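Local coordinates for protein purine nucleoside phosphorylase YlmD (Geobacillus stearothermophilus, PDB 6T1B) that catalyses the zinc-dependent phosphorolysis of adenosine, inosine and S-methyl-5'-thioadenosine to the free base and the corresponding ribose 1-phosphate, and also deaminates adenosine, at residues A[118-123]-A[263-268]; A[181-186]-A[241-246]. All coordinates share one frame; numbering follows the deposited sequence.

How the interactions relate
From the N terminus, the chain lays down strands 6-8, 13-16 and 25-29 and helix 53-67 before reaching strand 118-123, the earlier half of interaction 1. It then builds much of the sheet of strands 127-133, 138-144 and 173-176 before entering the loop 181-186. The return at 241-246 closes interaction 2, where four cysteines hold a zinc ion. Interaction 1 closes last, when strand 264-269 pairs with 118-123, so the whole loop of interaction 2 falls within its longer one. The contact centres lie about 19 Å apart, yet Met-264 CE and Thr-244 CG2 meet at 3.8 Å. Interaction 1 builds the middle of one sheet and lines the inosine pocket at one end; interaction 2 fastens two outlying loops.

Interaction 1: residues A[118-123]-A[263-268]; sequences LLALCF and RMLAFI. With NOS (inosine), chain B.
Strands 118-123 and 264-268 pair antiparallel in the buried interior of a mixed sheet, from Leu-119 opposite Ile-268 to Phe-123 opposite Met-264. Leu-119/Ile-268, Leu-121/Ala-266 and Phe-123/Met-264 are hydrogen-bonded pairs, each joined by two backbone bonds; that from Ala-266 N to Leu-121 O measures 2.8 Å. At the intervening non-hydrogen-bonded pairs CA-H groups approach carbonyls, as where Phe-267 CA stands 3.1 Å from Leu-119 O.

On the face of Leu-121, Phe-123 and Ala-266, the Phe-123 ring runs back along the strands because CG sits beside its own backbone N (chi1 -70°). CE2 comes 3.5 Å from Ala-266 CB, a methyl compact enough for the ring to lie close to the strand. This face packs on strand 138-144 of the neighbouring sheet, the sheet-on-sheet core of this YfiH/LACC1 enzyme, and the ring also meets His-143, a ligand of the catalytic zinc. The other face carries Leu-265, whose CD2 lies 3.8 Å from Ala-120 CB, and Phe-267; both pack against helix 53-67, on Leu-63.

At one end the pair lines the inosine pocket. Arg-263 NE donates almost straight (175°) to the ribose O4' at 3.0 Å, the acceptor lying in the guanidinium plane. Cys-122 O accepts from O5' at 3.1 Å, while its SG lies over the face of the base, 3.6 Å from C6.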
ATOM      1  N   LEU A 118      12.088   7.424  -1.698  1.00 11.82           N
ATOM      2  CA  LEU A 118      11.342   6.337  -1.079  1.00 12.75           C
ATOM      3  C   LEU A 118       9.883   6.730  -0.972  1.00 11.13           C
ATOM      4  O   LEU A 118       9.523   7.585  -0.168  1.00 11.80           O
ATOM      5  CB  LEU A 118      11.912   5.973   0.295  1.00 12.39           C
ATOM      6  CG  LEU A 118      11.383   4.637   0.825  1.00 11.32           C
ATOM      7  CD1 LEU A 118      11.996   3.447   0.102  1.00 13.63           C
ATOM      8  CD2 LEU A 118      11.560   4.512   2.338  1.00 13.07           C
ATOM      9  N   LEU A 119       9.016   6.095  -1.763  1.00 11.06           N
ATOM     10  CA  LEU A 119       7.587   6.314  -1.636  1.00 10.38           C
ATOM     11  C   LEU A 119       7.140   5.611  -0.367  1.00 10.33           C
ATOM     12  O   LEU A 119       7.508   4.448  -0.139  1.00 11.59           O
ATOM     13  CB  LEU A 119       6.854   5.729  -2.841  1.00  9.84           C
ATOM     14  CG  LEU A 119       7.421   6.199  -4.194  1.00 12.26           C
ATOM     15  CD1 LEU A 119       6.611   5.538  -5.303  1.00 12.42           C
ATOM     16  CD2 LEU A 119       7.439   7.669  -4.348  1.00 12.21           C
ATOM     17  N   ALA A 120       6.318   6.269   0.441  1.00  9.89           N
ATOM     18  CA  ALA A 120       6.012   5.766   1.773  1.00 10.25           C
ATOM     19  C   ALA A 120       4.558   6.086   2.096  1.00 10.74           C
ATOM     20  O   ALA A 120       4.193   7.262   2.241  1.00 10.77           O
ATOM     21  CB  ALA A 120       6.973   6.399   2.781  1.00 12.13           C
ATOM     22  N   LEU A 121       3.732   5.036   2.234  1.00  9.07           N
ATOM     23  CA  LEU A 121       2.308   5.162   2.511  1.00  8.95           C
ATOM     24  C   LEU A 121       1.932   4.302   3.727  1.00  9.11           C
ATOM     25  O   LEU A 121       2.555   3.261   3.975  1.00  9.87           O
ATOM     26  CB  LEU A 121       1.455   4.765   1.292  1.00 10.50           C
ATOM     27  CG  LEU A 121       1.287   5.828   0.204  1.00 10.57           C
ATOM     28  CD1 LEU A 121       2.488   6.149  -0.670  1.00 11.52           C
ATOM     29  CD2 LEU A 121       0.101   5.442  -0.691  1.00 12.89           C
ATOM     30  N   CYS A 122       0.917   4.749   4.465  1.00  8.64           N
ATOM     31  CA  CYS A 122       0.518   4.114   5.705  1.00  8.84           C
ATOM     32  C   CYS A 122      -0.683   3.207   5.526  1.00  9.20           C
ATOM     33  O   CYS A 122      -1.598   3.544   4.755  1.00  9.96           O
ATOM     34  CB  CYS A 122       0.151   5.195   6.716  1.00 10.31           C
ATOM     35  SG  CYS A 122       1.564   6.068   7.417  1.00 13.73           S
ATOM     36  N   PHE A 123      -0.705   2.097   6.282  1.00  8.58           N
ATOM     37  CA  PHE A 123      -1.707   1.059   6.118  1.00  9.58           C
ATOM     38  C   PHE A 123      -2.046   0.410   7.451  1.00  9.79           C
ATOM     39  O   PHE A 123      -1.168   0.189   8.289  1.00 10.55           O
ATOM     40  CB  PHE A 123      -1.188  -0.040   5.187  1.00 10.60           C
ATOM     41  CG  PHE A 123      -1.078   0.419   3.794  1.00 10.15           C
ATOM     42  CD1 PHE A 123      -2.170   0.335   2.953  1.00 10.55           C
ATOM     43  CD2 PHE A 123       0.064   1.038   3.346  1.00  9.03           C
ATOM     44  CE1 PHE A 123      -2.106   0.820   1.658  1.00 11.20           C
ATOM     45  CE2 PHE A 123       0.127   1.531   2.046  1.00 10.51           C
ATOM     46  CZ  PHE A 123      -0.962   1.427   1.214  1.00 10.90           C
ATOM     47  N   ARG A 263      -0.233   2.556  12.372  1.00  9.29           N
ATOM     48  CA  ARG A 263      -0.113   2.274  10.957  1.00  9.22           C
ATOM     49  C   ARG A 263       1.241   1.658  10.632  1.00  9.12           C
ATOM     50  O   ARG A 263       2.281   2.090  11.148  1.00 10.33           O
ATOM     51  CB  ARG A 263      -0.246   3.555  10.132  1.00  9.89           C
ATOM     52  CG  ARG A 263      -1.554   4.287  10.297  1.00 10.11           C
ATOM     53  CD  ARG A 263      -2.693   3.511   9.669  1.00 12.41           C
ATOM     54  NE  ARG A 263      -3.962   4.220   9.760  1.00 14.11           N
ATOM     55  CZ  ARG A 263      -4.864   4.025  10.715  1.00 17.16           C
ATOM     56  NH1 ARG A 263      -4.658   3.142  11.679  1.00 14.38           N
ATOM     57  NH2 ARG A 263      -5.996   4.723  10.720  1.00 20.09           N
ATOM     58  N   MET A 264       1.201   0.635   9.786  1.00  9.79           N
ATOM     59  CA  MET A 264       2.412   0.161   9.150  1.00  9.18           C
ATOM     60  C   MET A 264       2.752   1.095   7.984  1.00 11.06           C
ATOM     61  O   MET A 264       1.893   1.807   7.474  1.00 11.14           O
ATOM     62  CB  MET A 264       2.211  -1.234   8.584  1.00 11.02           C
ATOM     63  CG  MET A 264       1.940  -2.345   9.589  1.00  9.30           C
ATOM     64  SD  MET A 264       0.234  -2.530  10.128  1.00 10.75           S
ATOM     65  CE  MET A 264      -0.544  -3.204   8.653  1.00 11.21           C
ATOM     66  N   LEU A 265       4.014   1.074   7.565  1.00  9.90           N
ATOM     67  CA  LEU A 265       4.433   1.804   6.380  1.00  9.15           C
ATOM     68  C   LEU A 265       4.737   0.784   5.288  1.00 10.52           C
ATOM     69  O   LEU A 265       5.529  -0.145   5.512  1.00 10.66           O
ATOM     70  CB  LEU A 265       5.709   2.586   6.635  1.00 10.88           C
ATOM     71  CG  LEU A 265       6.043   3.680   5.633  1.00 14.28           C
ATOM     72  CD1 LEU A 265       5.141   4.898   5.909  1.00 13.97           C
ATOM     73  CD2 LEU A 265       7.508   4.022   5.651  1.00 16.30           C
ATOM     74  N   ALA A 266       4.111   0.964   4.140  1.00  9.19           N
ATOM     75  CA  ALA A 266       4.528   0.321   2.899  1.00  9.41           C
ATOM     76  C   ALA A 266       5.472   1.278   2.195  1.00  9.87           C
ATOM     77  O   ALA A 266       5.264   2.498   2.199  1.00 10.33           O
ATOM     78  CB  ALA A 266       3.326   0.071   1.996  1.00  9.51           C
ATOM     79  N   PHE A 267       6.515   0.725   1.592  1.00  9.62           N
ATOM     80  CA  PHE A 267       7.517   1.588   0.993  1.00 10.02           C
ATOM     81  C   PHE A 267       8.081   0.930  -0.249  1.00 11.39           C
ATOM     82  O   PHE A 267       8.134  -0.304  -0.358  1.00 11.38           O
ATOM     83  CB  PHE A 267       8.638   1.934   1.977  1.00 12.31           C
ATOM     84  CG  PHE A 267       9.239   0.734   2.645  1.00 10.88           C
ATOM     85  CD1 PHE A 267      10.302   0.050   2.077  1.00 12.55           C
ATOM     86  CD2 PHE A 267       8.723   0.268   3.848  1.00 11.06           C
ATOM     87  CE1 PHE A 267      10.839  -1.058   2.702  1.00 14.89           C
ATOM     88  CE2 PHE A 267       9.273  -0.835   4.464  1.00 13.81           C
ATOM     89  CZ  PHE A 267      10.308  -1.512   3.883  1.00 15.39           C
ATOM     90  N   ILE A 268       8.454   1.762  -1.208  1.00 10.25           N
ATOM     91  CA  ILE A 268       9.204   1.288  -2.370  1.00 12.86           C
ATOM     92  C   ILE A 268      10.073   2.419  -2.904  1.00 11.31           C
ATOM     93  O   ILE A 268       9.639   3.574  -3.012  1.00 12.01           O
ATOM     94  CB  ILE A 268       8.266   0.701  -3.445  1.00 13.14           C
ATOM     95  CG1 ILE A 268       9.054   0.050  -4.589  1.00 13.90           C
ATOM     96  CG2 ILE A 268       7.314   1.764  -4.021  1.00 13.12           C
ATOM     97  CD1 ILE A 268       8.190  -0.812  -5.520  1.00 14.29           C
TER
HETATM   98  N9  NOS B 301      -3.324   8.182   8.511  1.00 28.56           N
HETATM   99  C4  NOS B 301      -2.303   8.492   7.693  1.00 26.01           C
HETATM  100  N3  NOS B 301      -2.153   8.535   6.219  1.00 25.85           N
HETATM  101  C2  NOS B 301      -0.905   8.962   5.649  1.00 25.92           C
HETATM  102  N1  NOS B 301       0.203   9.346   6.477  1.00 25.76           N
HETATM  103  C6  NOS B 301       0.116   9.323   7.888  1.00 23.83           C
HETATM  104  O6  NOS B 301       1.083   9.643   8.524  1.00 19.81           O
HETATM  105  C5  NOS B 301      -1.233   8.860   8.474  1.00 24.18           C
HETATM  106  N7  NOS B 301      -1.593   8.713   9.711  1.00 21.97           N
HETATM  107  C8  NOS B 301      -2.861   8.313   9.759  1.00 27.12           C
HETATM  108  C5' NOS B 301      -4.298   5.183   5.586  1.00 40.47           C
HETATM  109  O5' NOS B 301      -4.563   3.783   5.624  1.00 41.78           O
HETATM  110  C4' NOS B 301      -5.195   5.930   6.541  1.00 38.12           C
HETATM  111  O4' NOS B 301      -4.408   6.326   7.687  1.00 35.88           O
HETATM  112  C1' NOS B 301      -4.603   7.698   7.961  1.00 33.55           C
HETATM  113  C2' NOS B 301      -5.082   8.337   6.660  1.00 36.43           C
HETATM  114  O2' NOS B 301      -5.899   9.467   6.933  1.00 37.52           O
HETATM  115  C3' NOS B 301      -5.853   7.197   5.993  1.00 38.34           C
HETATM  116  O3' NOS B 301      -7.226   7.233   6.418  1.00 39.57           O

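Interaction 2: residues A[181-186]-A[241-246]; sequences GPCCYT and ERCTSC
Cys-183 and Cys-184 turn their sulfurs toward those of Cys-243 and Cys-246, and the four SG atoms surround one zinc ion as a roughly tetrahedral Cys4 site. Across the two loops the closest sulfurs are Cys-184 SG and Cys-246 SG, 3.6 Å apart, and the widest pair is Cys-184 SG with Cys-243 SG at 4.0 Å. This near-even spacing is that of thiolates sharing a metal, not of a disulfide. Cysteine suits all four places, since a soft sulfur on a short arm binds zinc firmly. The site is distinct from the catalytic zinc and is probably structural.

Cys-183 and Cys-184 are consecutive and reach the one ion with different torsions. The SG of Cys-183 lies between its backbone N and carbonyl carbon (chi1 36°), whereas that of Cys-184 swings beside its own N (chi1 -59°). A tight turn, with Cys-184 N bonded to Gly-181 O at 2.9 Å, sets up this presentation. Lacking a side chain, Gly-181 can pass close to Cys-183, its CA 3.7 Å from the SG.

Cys-243 SG accepts two backbone N-H groups, from Gly-181 N across the contact and from Cys-246 N within its own CxxC loop, both at 3.3 Å. The second is the bond familiar from zinc knuckles; together they probably ease the negative charge on the thiolate.

The loop 181-186 leads from strand 173-176 to the short strand 186-187, and Tyr-185 bonds through its backbone to Leu-217 of strand 214-217. The loop 241-246 follows strand 237-239, which runs beside 173-176 at the edge of the sheet that also holds 127-133 and 138-144, so the zinc clasps together the loops that leave these two parallel neighbours.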
ATOM      1  N   GLY A 181      -8.517  -9.510   5.014  1.00 19.52           N
ATOM      2  CA  GLY A 181      -9.078 -10.527   4.158  1.00 19.88           C
ATOM      3  C   GLY A 181     -10.578 -10.644   4.315  1.00 21.12           C
ATOM      4  O   GLY A 181     -11.181 -10.094   5.234  1.00 20.58           O
ATOM      5  N   PRO A 182     -11.203 -11.394   3.401  1.00 20.96           N
ATOM      6  CA  PRO A 182     -12.649 -11.617   3.497  1.00 21.11           C
ATOM      7  C   PRO A 182     -13.010 -12.428   4.711  1.00 26.12           C
ATOM      8  O   PRO A 182     -14.175 -12.417   5.131  1.00 32.10           O
ATOM      9  CB  PRO A 182     -12.982 -12.360   2.200  1.00 28.49           C
ATOM     10  CG  PRO A 182     -11.687 -13.001   1.781  1.00 26.32           C
ATOM     11  CD  PRO A 182     -10.595 -12.074   2.248  1.00 22.48           C
ATOM     12  N   CYS A 183     -12.035 -13.154   5.272  1.00 25.22           N
ATOM     13  CA  CYS A 183     -12.194 -13.784   6.577  1.00 34.35           C
ATOM     14  C   CYS A 183     -12.703 -12.814   7.636  1.00 29.62           C
ATOM     15  O   CYS A 183     -13.418 -13.228   8.555  1.00 34.83           O
ATOM     16  CB  CYS A 183     -10.836 -14.349   7.021  1.00 29.80           C
ATOM     17  SG  CYS A 183      -9.365 -13.354   6.541  1.00 27.81           S
ATOM     18  N   CYS A 184     -12.335 -11.529   7.525  1.00 28.50           N
ATOM     19  CA  CYS A 184     -12.582 -10.548   8.569  1.00 30.65           C
ATOM     20  C   CYS A 184     -13.286  -9.275   8.110  1.00 27.23           C
ATOM     21  O   CYS A 184     -13.621  -8.449   8.958  1.00 30.97           O
ATOM     22  CB  CYS A 184     -11.243 -10.110   9.205  1.00 27.64           C
ATOM     23  SG  CYS A 184     -10.244 -11.437   9.944  1.00 29.29           S
ATOM     24  N   TYR A 185     -13.487  -9.066   6.812  1.00 26.67           N
ATOM     25  CA  TYR A 185     -14.016  -7.804   6.301  1.00 21.69           C
ATOM     26  C   TYR A 185     -15.398  -8.051   5.715  1.00 24.13           C
ATOM     27  O   TYR A 185     -15.522  -8.622   4.623  1.00 25.53           O
ATOM     28  CB  TYR A 185     -13.085  -7.233   5.235  1.00 24.21           C
ATOM     29  CG  TYR A 185     -13.363  -5.801   4.822  1.00 22.14           C
ATOM     30  CD1 TYR A 185     -13.994  -4.899   5.671  1.00 26.11           C
ATOM     31  CD2 TYR A 185     -12.972  -5.349   3.568  1.00 21.66           C
ATOM     32  CE1 TYR A 185     -14.227  -3.584   5.271  1.00 40.85           C
ATOM     33  CE2 TYR A 185     -13.194  -4.050   3.167  1.00 28.67           C
ATOM     34  CZ  TYR A 185     -13.823  -3.173   4.017  1.00 34.63           C
ATOM     35  OH  TYR A 185     -14.056  -1.876   3.612  1.00 33.06           O
ATOM     36  N   THR A 186     -16.428  -7.623   6.429  1.00 24.92           N
ATOM     37  CA  THR A 186     -17.814  -7.756   5.999  1.00 24.10           C
ATOM     38  C   THR A 186     -18.371  -6.370   5.718  1.00 32.80           C
ATOM     39  O   THR A 186     -18.237  -5.464   6.546  1.00 30.25           O
ATOM     40  CB  THR A 186     -18.652  -8.453   7.074  1.00 31.92           C
ATOM     41  OG1 THR A 186     -18.151  -9.785   7.275  1.00 34.33           O
ATOM     42  CG2 THR A 186     -20.123  -8.525   6.654  1.00 29.77           C
ATOM     43  N   GLU A 241      -0.915 -13.541   0.895  1.00 17.17           N
ATOM     44  CA  GLU A 241      -2.036 -14.168   1.580  1.00 20.48           C
ATOM     45  C   GLU A 241      -2.205 -13.657   3.014  1.00 19.17           C
ATOM     46  O   GLU A 241      -3.124 -14.103   3.714  1.00 22.06           O
ATOM     47  CB  GLU A 241      -1.874 -15.693   1.622  1.00 23.24           C
ATOM     48  CG  GLU A 241      -1.466 -16.359   0.315  1.00 29.43           C
ATOM     49  CD  GLU A 241      -2.626 -16.620  -0.615  1.00 68.14           C
ATOM     50  OE1 GLU A 241      -2.468 -17.448  -1.539  1.00 89.36           O
ATOM     51  OE2 GLU A 241      -3.692 -15.996  -0.427  1.00 84.69           O
ATOM     52  N   ARG A 242      -1.340 -12.760   3.472  1.00 16.73           N
ATOM     53  CA  ARG A 242      -1.386 -12.329   4.861  1.00 16.38           C
ATOM     54  C   ARG A 242      -2.567 -11.397   5.087  1.00 17.83           C
ATOM     55  O   ARG A 242      -2.772 -10.429   4.335  1.00 16.02           O
ATOM     56  CB  ARG A 242      -0.092 -11.608   5.223  1.00 18.70           C
ATOM     57  CG  ARG A 242       1.141 -12.467   5.155  1.00 20.24           C
ATOM     58  CD  ARG A 242       2.349 -11.615   5.447  1.00 20.07           C
ATOM     59  NE  ARG A 242       3.609 -12.347   5.403  1.00 21.49           N
ATOM     60  CZ  ARG A 242       4.153 -12.982   6.434  1.00 23.54           C
ATOM     61  NH1 ARG A 242       3.538 -13.014   7.603  1.00 25.35           N
ATOM     62  NH2 ARG A 242       5.314 -13.604   6.277  1.00 29.06           N
ATOM     63  N   CYS A 243      -3.315 -11.662   6.167  1.00 17.86           N
ATOM     64  CA  CYS A 243      -4.428 -10.822   6.601  1.00 16.08           C
ATOM     65  C   CYS A 243      -3.982 -10.001   7.806  1.00 17.87           C
ATOM     66  O   CYS A 243      -3.531 -10.568   8.808  1.00 17.48           O
ATOM     67  CB  CYS A 243      -5.629 -11.684   7.027  1.00 18.28           C
ATOM     68  SG  CYS A 243      -7.014 -10.735   7.701  1.00 20.08           S
ATOM     69  N   THR A 244      -4.152  -8.672   7.714  1.00 15.17           N
ATOM     70  CA  THR A 244      -3.771  -7.767   8.796  1.00 15.48           C
ATOM     71  C   THR A 244      -4.611  -7.990  10.045  1.00 16.14           C
ATOM     72  O   THR A 244      -4.105  -7.851  11.159  1.00 16.03           O
ATOM     73  CB  THR A 244      -3.898  -6.308   8.342  1.00 14.62           C
ATOM     74  OG1 THR A 244      -5.168  -6.105   7.701  1.00 15.55           O
ATOM     75  CG2 THR A 244      -2.843  -5.976   7.364  1.00 14.98           C
ATOM     76  N   SER A 245      -5.908  -8.281   9.868  1.00 14.67           N
ATOM     77  CA  SER A 245      -6.734  -8.546  11.032  0.72 15.71           C
ATOM     78  C   SER A 245      -6.345  -9.864  11.691  1.00 17.79           C
ATOM     79  O   SER A 245      -6.274  -9.919  12.919  1.00 18.88           O
ATOM     80  CB  SER A 245      -8.229  -8.510  10.688  0.72 15.30           C
ATOM     81  OG  SER A 245      -9.014  -9.046  11.747  0.72 18.48           O
ATOM     82  N   CYS A 246      -6.080 -10.908  10.912  1.00 16.64           N
ATOM     83  CA  CYS A 246      -5.811 -12.222  11.468  1.00 18.15           C
ATOM     84  C   CYS A 246      -4.468 -12.292  12.173  1.00 19.13           C
ATOM     85  O   CYS A 246      -4.341 -12.934  13.210  1.00 20.58           O
ATOM     86  CB  CYS A 246      -5.811 -13.256  10.343  1.00 17.21           C
ATOM     87  SG  CYS A 246      -7.475 -13.777   9.795  1.00 28.65           S
TER